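Local coordinates for protein putative modulator of DNA gyrase (Bacteroides thetaiotaomicron, PDB 1VPB) that is of uncertain function but belongs to the PmbA/TldD (peptidase U62) family and may act as a metallopeptidase, at residues 19-24 against 88-93; 28-31 against 36-39; 67-72 against 92-97; 109-114 against 336-341. All blocks are in the same frame, centred on the assembly; numbering follows the deposited sequence.

Contact 1 of 4, residues 19-24 against 88-93; sequences KKLAQW and KELETF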
# COMPACT_ATOMS: atom_id res chain seq x y z
N LYS A 19 -6.47 -29.74 -7.95
CA LYS A 19 -5.24 -30.10 -8.66
C LYS A 19 -5.51 -30.41 -10.13
O LYS A 19 -4.76 -30.03 -11.00
CB LYS A 19 -4.51 -31.26 -7.98
CG LYS A 19 -4.00 -30.87 -6.59
CD LYS A 19 -3.33 -32.06 -5.91
CE LYS A 19 -2.89 -31.67 -4.52
NZ LYS A 19 -2.16 -32.80 -3.84
N LYS A 20 -6.61 -31.11 -10.40
CA LYS A 20 -6.96 -31.40 -11.78
C LYS A 20 -7.21 -30.11 -12.55
O LYS A 20 -6.86 -30.03 -13.73
CB LYS A 20 -8.19 -32.30 -11.83
CG LYS A 20 -7.80 -33.75 -11.61
N LEU A 21 -7.75 -29.09 -11.88
CA LEU A 21 -8.03 -27.82 -12.57
C LEU A 21 -6.70 -27.14 -12.93
O LEU A 21 -6.51 -26.66 -14.06
CB LEU A 21 -8.87 -26.90 -11.72
CG LEU A 21 -9.01 -25.44 -12.25
CD1 LEU A 21 -9.77 -25.49 -13.53
CD2 LEU A 21 -9.69 -24.58 -11.23
N ALA A 22 -5.75 -27.18 -12.00
CA ALA A 22 -4.42 -26.61 -12.29
C ALA A 22 -3.71 -27.36 -13.39
O ALA A 22 -3.07 -26.74 -14.26
CB ALA A 22 -3.57 -26.58 -11.07
N GLN A 23 -3.85 -28.68 -13.42
CA GLN A 23 -3.21 -29.51 -14.40
C GLN A 23 -3.85 -29.26 -15.77
O GLN A 23 -3.14 -29.23 -16.78
CB GLN A 23 -3.33 -31.00 -13.99
CG GLN A 23 -2.40 -31.40 -12.83
CD GLN A 23 -2.90 -32.67 -12.10
OE1 GLN A 23 -3.71 -33.45 -12.67
NE2 GLN A 23 -2.47 -32.85 -10.85
N TRP A 24 -5.16 -29.06 -15.78
CA TRP A 24 -5.90 -28.75 -17.02
C TRP A 24 -5.40 -27.40 -17.58
O TRP A 24 -5.09 -27.31 -18.77
CB TRP A 24 -7.38 -28.69 -16.74
CG TRP A 24 -8.12 -28.12 -17.93
CD1 TRP A 24 -8.60 -28.81 -18.99
CD2 TRP A 24 -8.37 -26.74 -18.19
NE1 TRP A 24 -9.16 -27.95 -19.90
CE2 TRP A 24 -9.06 -26.67 -19.42
CE3 TRP A 24 -8.15 -25.56 -17.47
CZ2 TRP A 24 -9.46 -25.46 -19.98
CZ3 TRP A 24 -8.57 -24.36 -18.01
CH2 TRP A 24 -9.21 -24.32 -19.26
N LYS A 88 -14.69 -22.60 -19.44
CA LYS A 88 -14.98 -21.80 -20.64
C LYS A 88 -14.38 -20.39 -20.60
O LYS A 88 -13.78 -19.91 -21.59
CB LYS A 88 -16.49 -21.70 -20.89
N GLU A 89 -14.53 -19.72 -19.46
CA GLU A 89 -13.93 -18.41 -19.31
C GLU A 89 -12.41 -18.54 -19.14
O GLU A 89 -11.69 -17.65 -19.61
CB GLU A 89 -14.55 -17.58 -18.19
CG GLU A 89 -14.46 -18.17 -16.80
CD GLU A 89 -15.43 -17.52 -15.82
OE1 GLU A 89 -16.02 -16.45 -16.18
OE2 GLU A 89 -15.59 -18.08 -14.70
N LEU A 90 -11.92 -19.59 -18.48
CA LEU A 90 -10.46 -19.77 -18.36
C LEU A 90 -9.83 -19.98 -19.71
O LEU A 90 -8.72 -19.49 -19.98
CB LEU A 90 -10.04 -20.97 -17.46
CG LEU A 90 -9.98 -20.75 -15.97
CD1 LEU A 90 -9.68 -22.09 -15.30
CD2 LEU A 90 -8.94 -19.73 -15.60
N GLU A 91 -10.47 -20.73 -20.60
CA GLU A 91 -9.92 -20.93 -21.96
C GLU A 91 -9.66 -19.60 -22.67
O GLU A 91 -8.57 -19.35 -23.22
CB GLU A 91 -10.86 -21.81 -22.83
CG GLU A 91 -10.89 -23.28 -22.40
CD GLU A 91 -11.77 -24.17 -23.26
OE1 GLU A 91 -12.47 -23.62 -24.14
OE2 GLU A 91 -11.70 -25.42 -23.11
N THR A 92 -10.67 -18.73 -22.66
CA THR A 92 -10.54 -17.41 -23.26
C THR A 92 -9.46 -16.58 -22.58
O THR A 92 -8.68 -15.93 -23.28
CB THR A 92 -11.87 -16.68 -23.14
OG1 THR A 92 -12.80 -17.40 -23.93
CG2 THR A 92 -11.82 -15.27 -23.75
N PHE A 93 -9.46 -16.58 -21.24
CA PHE A 93 -8.51 -15.78 -20.50
C PHE A 93 -7.07 -16.21 -20.80
O PHE A 93 -6.17 -15.38 -20.98
CB PHE A 93 -8.79 -15.91 -18.99
CG PHE A 93 -7.94 -14.99 -18.14
CD1 PHE A 93 -8.05 -13.61 -18.24
CD2 PHE A 93 -7.04 -15.52 -17.30
CE1 PHE A 93 -7.23 -12.80 -17.50
CE2 PHE A 93 -6.25 -14.71 -16.52
CZ PHE A 93 -6.37 -13.39 -16.59
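L21 makes the first touch from helix 16-31, its methyl CD1 lying 3.8 Å from CD1 of L90 on helix 87-101. Its first bond out from the backbone starts off to one side, but the end of the chain turns toward the other helix; L21 also packs on L85. One residue on, A22 faces the sheet and rests on Y174 and L176 of strand 159-177, and Q23 follows it there, its NE2 hydrogen-bonded to Y174 OH. The two helices lie side by side on one face of the six-stranded antiparallel sheet, a two-layer alpha/beta sandwich, helix 87-101 packing on strand 76-82 through L90 and F93. The helices run roughly the same way, at -33°, but their axes come no closer than 12.3 Å, and the gap is bridged by large side chains, chiefly W24. With CG anti to the backbone N (chi1 169°), its indole reaches straight across, and the far rim of the six-membered ring does the touching. CZ3 is 3.7 Å from L90 CD1, which approaches the ring obliquely, and about as near to L90 CB. Further round the rim, past CH2, E91 CG meets the edge in its plane, 3.6 Å from CZ2. The E91 chain is extended beyond CG, and its carboxylate is nearly coplanar with the indole, 17° apart, with OE2 3.8 Å from CZ2. An alanine in place of W24 is likely to leave a gap between helices, with L90 and the E91 stem deprived of their main partner across the groove. R87 makes a cation-pi interaction with the indole, which the Y28 ring also meets.

Contact 2 of 4, residues 28-31 against 36-39; sequences YALK and AAKV
The flat group at the centre of this contact is the peptide between A36 and A37, with L30 lying over one of its faces. L30 CD2 is 3.8 Å from A36 CA and 4.0 Å from A37 N, and it stands almost directly above the carbonyl carbon of A36. The methyl of A37 projects from that same face, 4.5 Å from L30 CD2, whereas the methyl of A36 leaves from the other face and packs on L112. The polar atoms of the peptide are both engaged: A36 O takes part in backbone pairing with Y72 of strand 58-73, and A37 N is hydrogen-bonded to S178 OG. L30 is therefore laid against a group whose polar needs are met by other partners, and no hydrogen bond joins the two segments.

L30 starts off to one side of the strand. Its CG is anti to the carbonyl carbon (chi1 -69°); CD1 continues the extended line, and the other branch, CD2, turns in over the peptide. Next to it A29 points toward the strand, and its CB is 4.3 Å from A37 CB. The small alanine pair suits a close approach of the helix end, where the CA atoms of L30 and A36 are 6.4 Å apart. A37 and V39, the residues facing the helix, also rest on M26 one turn earlier.

Four residues, 32 to 35, link the helix to the strand. This is a compact alpha-to-beta connection, in which helix 16-31 folds back over the strand that follows it, on one face of the antiparallel sheet of the N-terminal region.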
# COMPACT_ATOMS: atom_id res chain seq x y z
N TYR A 28 -3.63 -26.79 -21.12
CA TYR A 28 -4.29 -25.88 -22.07
C TYR A 28 -3.27 -24.84 -22.54
O TYR A 28 -3.15 -24.56 -23.76
CB TYR A 28 -5.50 -25.21 -21.41
CG TYR A 28 -6.28 -24.38 -22.42
CD1 TYR A 28 -7.21 -24.96 -23.28
CD2 TYR A 28 -6.00 -23.03 -22.56
CE1 TYR A 28 -7.88 -24.19 -24.24
CE2 TYR A 28 -6.65 -22.27 -23.48
CZ TYR A 28 -7.58 -22.85 -24.33
OH TYR A 28 -8.16 -22.00 -25.25
N ALA A 29 -2.53 -24.26 -21.60
CA ALA A 29 -1.51 -23.28 -22.00
C ALA A 29 -0.47 -23.87 -22.97
O ALA A 29 -0.05 -23.25 -23.96
CB ALA A 29 -0.80 -22.71 -20.73
N LEU A 30 0.01 -25.09 -22.68
CA LEU A 30 1.03 -25.74 -23.47
C LEU A 30 0.54 -26.14 -24.86
O LEU A 30 1.31 -26.05 -25.83
CB LEU A 30 1.57 -26.97 -22.76
CG LEU A 30 2.41 -26.67 -21.50
CD1 LEU A 30 2.70 -28.00 -20.77
CD2 LEU A 30 3.64 -25.85 -21.76
N LYS A 31 -0.72 -26.47 -24.95
CA LYS A 31 -1.31 -26.88 -26.22
C LYS A 31 -1.71 -25.68 -27.08
O LYS A 31 -1.99 -25.84 -28.27
CB LYS A 31 -2.55 -27.73 -25.98
CG LYS A 31 -2.18 -29.12 -25.47
CD LYS A 31 -3.43 -29.97 -25.13
N ALA A 36 6.49 -23.21 -22.66
CA ALA A 36 6.66 -23.53 -21.25
C ALA A 36 5.66 -22.69 -20.45
O ALA A 36 5.19 -21.66 -20.91
CB ALA A 36 8.03 -23.27 -20.79
N ALA A 37 5.32 -23.16 -19.26
CA ALA A 37 4.42 -22.42 -18.38
C ALA A 37 4.65 -22.81 -16.92
O ALA A 37 5.16 -23.89 -16.64
CB ALA A 37 3.01 -22.65 -18.73
N LYS A 38 4.23 -21.91 -16.05
CA LYS A 38 4.16 -22.17 -14.58
C LYS A 38 2.73 -21.88 -14.21
O LYS A 38 2.13 -20.90 -14.71
CB LYS A 38 5.15 -21.27 -13.86
CG LYS A 38 6.58 -21.38 -14.22
CD LYS A 38 7.39 -20.38 -13.53
CE LYS A 38 8.87 -20.47 -13.86
NZ LYS A 38 9.53 -19.17 -13.41
N VAL A 39 2.14 -22.70 -13.31
CA VAL A 39 0.79 -22.49 -12.83
C VAL A 39 0.84 -22.55 -11.29
O VAL A 39 1.50 -23.39 -10.75
CB VAL A 39 -0.18 -23.57 -13.37
CG1 VAL A 39 -1.54 -23.43 -12.78
CG2 VAL A 39 -0.24 -23.53 -14.94

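Contact 3 of 4, residues 67-72 against 92-97; sequences LSLSLY and TFIKNG
L71 and G97 make the closest approach between strand 58-73 and helix 87-101. The methyl CD1 of L71 sits nearly straight above the face of the G97 carbonyl group, 3.5 Å from the carbon C and 3.7 Å from O. The CG of L71 is anti to its carbonyl carbon (chi1 -49°), and an extended second torsion carries CD1 across to the helix. The absence of a side chain at G97 makes room for it: a beta carbon there would lie only about 3.2 Å from L71 CD1. The glycine thus lets a leucine methyl rest on bare helix backbone. One turn earlier the fit is more open, L69 CD2 and I94 CD1 being 4.3 Å apart. I94 starts off to the side of the strand, and its extended chain brings CD1 nearer.

In the next shell, I94 packs on A25 and Y28 of helix 16-31, L69 on V39, and L71 on C34, so both pairs lie within the layer between the sheet and its two helices. The strand is held by backbone pairing on its two flanks, L69 with I80 and L71 with G78 on one, S70 with K38 on the other. Further along the helix, G97 O is hydrogen-bonded to T101 OG1. F93 reaches S63 of the second subunit, which places this helix near the dimer contact.

All four touching residues are buried, and no hydrogen bond or charge pair links the segments. Their association consequently rests on dispersion and on the exclusion of water, and the glycine probably allows the close approach at L71.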
# COMPACT_ATOMS: atom_id res chain seq x y z
N LEU A 67 -5.94 -18.65 -9.66
CA LEU A 67 -4.99 -19.31 -10.52
C LEU A 67 -4.13 -18.24 -11.15
O LEU A 67 -4.67 -17.27 -11.65
CB LEU A 67 -5.73 -20.08 -11.61
CG LEU A 67 -5.24 -21.24 -12.41
CD1 LEU A 67 -4.77 -22.39 -11.54
CD2 LEU A 67 -6.43 -21.77 -13.26
N SER A 68 -2.82 -18.42 -11.10
CA SER A 68 -1.82 -17.48 -11.70
C SER A 68 -1.02 -18.29 -12.66
O SER A 68 -0.66 -19.43 -12.39
CB SER A 68 -0.93 -16.91 -10.61
OG SER A 68 -1.72 -16.00 -9.89
N LEU A 69 -0.72 -17.72 -13.85
CA LEU A 69 0.16 -18.44 -14.79
C LEU A 69 1.27 -17.54 -15.26
O LEU A 69 1.06 -16.34 -15.44
CB LEU A 69 -0.64 -18.90 -16.02
CG LEU A 69 -1.70 -19.99 -15.86
CD1 LEU A 69 -3.00 -19.37 -15.45
CD2 LEU A 69 -1.91 -20.75 -17.10
N SER A 70 2.45 -18.12 -15.49
CA SER A 70 3.57 -17.45 -16.14
C SER A 70 3.61 -18.14 -17.50
O SER A 70 3.64 -19.36 -17.59
CB SER A 70 4.89 -17.69 -15.46
OG SER A 70 4.90 -17.12 -14.14
N LEU A 71 3.56 -17.33 -18.55
CA LEU A 71 3.46 -17.80 -19.92
C LEU A 71 4.73 -17.51 -20.73
O LEU A 71 5.20 -16.40 -20.80
CB LEU A 71 2.26 -17.13 -20.60
CG LEU A 71 0.90 -17.13 -19.88
CD1 LEU A 71 -0.05 -16.29 -20.67
CD2 LEU A 71 0.39 -18.52 -19.73
N TYR A 72 5.38 -18.58 -21.26
CA TYR A 72 6.60 -18.49 -22.06
C TYR A 72 6.18 -18.78 -23.53
O TYR A 72 5.80 -19.92 -23.86
CB TYR A 72 7.62 -19.52 -21.60
CG TYR A 72 8.15 -19.26 -20.20
CD1 TYR A 72 7.36 -19.56 -19.11
CD2 TYR A 72 9.42 -18.72 -20.00
CE1 TYR A 72 7.84 -19.31 -17.78
CE2 TYR A 72 9.90 -18.47 -18.74
CZ TYR A 72 9.09 -18.77 -17.63
OH TYR A 72 9.61 -18.51 -16.35
N THR A 92 -10.67 -18.73 -22.66
CA THR A 92 -10.54 -17.41 -23.26
C THR A 92 -9.46 -16.58 -22.58
O THR A 92 -8.68 -15.93 -23.28
CB THR A 92 -11.87 -16.68 -23.14
OG1 THR A 92 -12.80 -17.40 -23.93
CG2 THR A 92 -11.82 -15.27 -23.75
N PHE A 93 -9.46 -16.58 -21.24
CA PHE A 93 -8.51 -15.78 -20.50
C PHE A 93 -7.07 -16.21 -20.80
O PHE A 93 -6.17 -15.38 -20.98
CB PHE A 93 -8.79 -15.91 -18.99
CG PHE A 93 -7.94 -14.99 -18.14
CD1 PHE A 93 -8.05 -13.61 -18.24
CD2 PHE A 93 -7.04 -15.52 -17.30
CE1 PHE A 93 -7.23 -12.80 -17.50
CE2 PHE A 93 -6.25 -14.71 -16.52
CZ PHE A 93 -6.37 -13.39 -16.59
N ILE A 94 -6.84 -17.53 -20.77
CA ILE A 94 -5.48 -18.05 -21.03
C ILE A 94 -5.07 -17.78 -22.47
O ILE A 94 -3.99 -17.32 -22.72
CB ILE A 94 -5.41 -19.57 -20.72
CG1 ILE A 94 -5.59 -19.74 -19.19
CG2 ILE A 94 -4.10 -20.15 -21.10
CD1 ILE A 94 -5.81 -21.19 -18.77
N LYS A 95 -5.96 -18.06 -23.43
CA LYS A 95 -5.57 -17.84 -24.83
C LYS A 95 -5.27 -16.38 -25.08
O LYS A 95 -4.31 -16.05 -25.82
CB LYS A 95 -6.65 -18.39 -25.75
CG LYS A 95 -6.31 -18.32 -27.25
CD LYS A 95 -4.99 -19.08 -27.62
CE LYS A 95 -4.98 -19.49 -29.11
NZ LYS A 95 -5.28 -18.28 -29.96
N ASN A 96 -6.08 -15.49 -24.52
CA ASN A 96 -5.85 -14.06 -24.67
C ASN A 96 -4.53 -13.66 -24.04
O ASN A 96 -3.84 -12.87 -24.62
CB ASN A 96 -6.99 -13.25 -24.10
CG ASN A 96 -8.23 -13.33 -24.98
OD1 ASN A 96 -8.17 -13.80 -26.15
ND2 ASN A 96 -9.36 -12.85 -24.46
N GLY A 97 -4.18 -14.24 -22.88
CA GLY A 97 -2.90 -13.99 -22.25
C GLY A 97 -1.71 -14.41 -23.11
O GLY A 97 -0.73 -13.67 -23.24

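Contact 4 of 4, residues 109-114 against 336-341; sequences ARVLAD and NAKKMG
This is a surface contact between distant parts of the chain, in which the aliphatic stems of two lysines on helix 334-340, in the C-terminal family region, lie against the loop that follows helix 87-101. A109 is the centre of it, pointing at the helix and touching both lysines. K338 leaves the helix with CG anti to its backbone N (chi1 -165°) and runs out nearly extended, so that its CD comes to 3.8 Å from A109 CA. The same CD is 3.8 Å from V111 CG2, and the valine and lysine side chains cross at about a right angle. A turn about the CD-CE bond (chi4 63°) takes NZ away from the valine, whose CG1 is 4.0 Å from CE. The methyl of A109 is met by the second lysine, K339 CG lying 3.8 Å from A109 CB. The K339 chain then bends at its third torsion, and its NZ is hydrogen-bonded to Y335 OH one turn back.

Y335 also serves the loop: R110 makes a cation-pi interaction with its ring and another with Y77. The helix ends just beyond the lysines in a Schellman motif, with G341 at positive phi as the C-prime residue and a weak bond of 3.3 Å from G341 N to K338 O.

No hydrogen bond or salt bridge joins the two segments, and R110 NH2 and K339 NZ, which probably carry like charges, stay 6.9 Å apart. The lysines therefore contribute methylene groups to this bridge between the two regions, while their ammonium groups lie away from the loop residues that the stems cover.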
# COMPACT_ATOMS: atom_id res chain seq x y z
N ALA A 109 16.42 -14.37 -21.77
CA ALA A 109 16.87 -14.76 -20.41
C ALA A 109 15.74 -15.34 -19.56
O ALA A 109 16.06 -15.93 -18.48
CB ALA A 109 17.52 -13.61 -19.72
N ARG A 110 14.47 -15.19 -19.97
CA ARG A 110 13.33 -15.76 -19.27
C ARG A 110 13.25 -17.21 -19.69
O ARG A 110 12.68 -17.59 -20.71
CB ARG A 110 11.98 -15.00 -19.56
CG ARG A 110 11.90 -13.64 -18.97
CD ARG A 110 11.65 -13.65 -17.49
NE ARG A 110 11.51 -12.32 -17.00
CZ ARG A 110 11.54 -12.00 -15.71
NH1 ARG A 110 11.71 -12.91 -14.78
NH2 ARG A 110 11.42 -10.74 -15.37
N VAL A 111 13.88 -18.07 -18.86
CA VAL A 111 13.91 -19.49 -19.07
C VAL A 111 13.50 -20.21 -17.79
O VAL A 111 13.49 -19.64 -16.73
CB VAL A 111 15.31 -19.97 -19.51
CG1 VAL A 111 15.69 -19.37 -20.86
CG2 VAL A 111 16.32 -19.69 -18.43
N LEU A 112 13.11 -21.46 -17.94
CA LEU A 112 12.82 -22.29 -16.77
C LEU A 112 14.15 -22.72 -16.18
O LEU A 112 15.18 -22.79 -16.86
CB LEU A 112 11.99 -23.51 -17.16
CG LEU A 112 10.52 -23.28 -17.63
CD1 LEU A 112 9.75 -24.58 -17.74
CD2 LEU A 112 9.83 -22.38 -16.76
N ALA A 113 14.12 -22.95 -14.88
CA ALA A 113 15.30 -23.50 -14.20
C ALA A 113 15.63 -24.91 -14.72
O ALA A 113 14.77 -25.63 -15.21
CB ALA A 113 15.03 -23.58 -12.70
N ASP A 114 16.89 -25.31 -14.56
CA ASP A 114 17.33 -26.66 -14.81
C ASP A 114 16.57 -27.55 -13.81
O ASP A 114 16.68 -27.29 -12.59
CB ASP A 114 18.81 -26.73 -14.51
CG ASP A 114 19.42 -28.12 -14.61
OD1 ASP A 114 18.78 -29.19 -14.59
OD2 ASP A 114 20.66 -28.19 -14.73
N ASN A 336 18.08 -13.56 -13.34
CA ASN A 336 19.22 -12.73 -13.10
C ASN A 336 20.56 -13.46 -13.23
O ASN A 336 21.57 -12.87 -13.66
CB ASN A 336 19.07 -12.00 -11.77
CG ASN A 336 18.02 -10.94 -11.82
OD1 ASN A 336 18.15 -9.95 -12.55
ND2 ASN A 336 16.96 -11.13 -11.06
N ALA A 337 20.58 -14.74 -12.88
CA ALA A 337 21.77 -15.55 -13.10
C ALA A 337 22.12 -15.56 -14.60
O ALA A 337 23.27 -15.31 -14.99
CB ALA A 337 21.59 -16.97 -12.57
N LYS A 338 21.12 -15.81 -15.44
CA LYS A 338 21.35 -15.84 -16.90
C LYS A 338 21.84 -14.50 -17.43
O LYS A 338 22.81 -14.45 -18.23
CB LYS A 338 20.09 -16.30 -17.63
CG LYS A 338 20.35 -16.70 -19.08
CD LYS A 338 19.27 -17.54 -19.62
CE LYS A 338 19.39 -17.77 -21.14
NZ LYS A 338 20.68 -18.51 -21.45
N LYS A 339 21.26 -13.41 -16.95
CA LYS A 339 21.65 -12.08 -17.38
C LYS A 339 23.06 -11.71 -17.00
O LYS A 339 23.78 -11.05 -17.75
CB LYS A 339 20.71 -11.03 -16.84
CG LYS A 339 19.32 -11.18 -17.37
CD LYS A 339 18.45 -10.06 -16.98
CE LYS A 339 18.42 -8.96 -18.01
NZ LYS A 339 17.36 -8.00 -17.58
N MET A 340 23.45 -12.13 -15.81
CA MET A 340 24.74 -11.79 -15.29
C MET A 340 25.81 -12.76 -15.71
O MET A 340 27.00 -12.46 -15.54
CB MET A 340 24.67 -11.72 -13.77
CG MET A 340 23.90 -10.49 -13.30
SD MET A 340 24.17 -10.03 -11.60
CE MET A 340 23.16 -11.26 -10.91
N GLY A 341 25.42 -13.92 -16.22
CA GLY A 341 26.34 -14.96 -16.58
C GLY A 341 26.98 -15.64 -15.39
O GLY A 341 28.18 -15.93 -15.39

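Contacts 1, 2 and 3 cluster within about 8 to 10 Å of one another, centre to centre, fixing two helices on one side of an antiparallel sheet. Contacts 1 and 2 share helix 16-31, contacts 1 and 3 share helix 87-101, and contacts 2 and 3 meet through neighbouring strands 36-52 and 58-73. Along the chain, contact 2 falls between the segments of contact 1, and contact 3 follows, ending on the helix where contact 1 ends. Contact 4 comes last, its centre about 28, 19 and 22 Å from those of contacts 1, 2 and 3. Touching contact 2 through L112 and contact 3 through Y72, its loop connects this layered N-terminal unit with a helix of the C-terminal region.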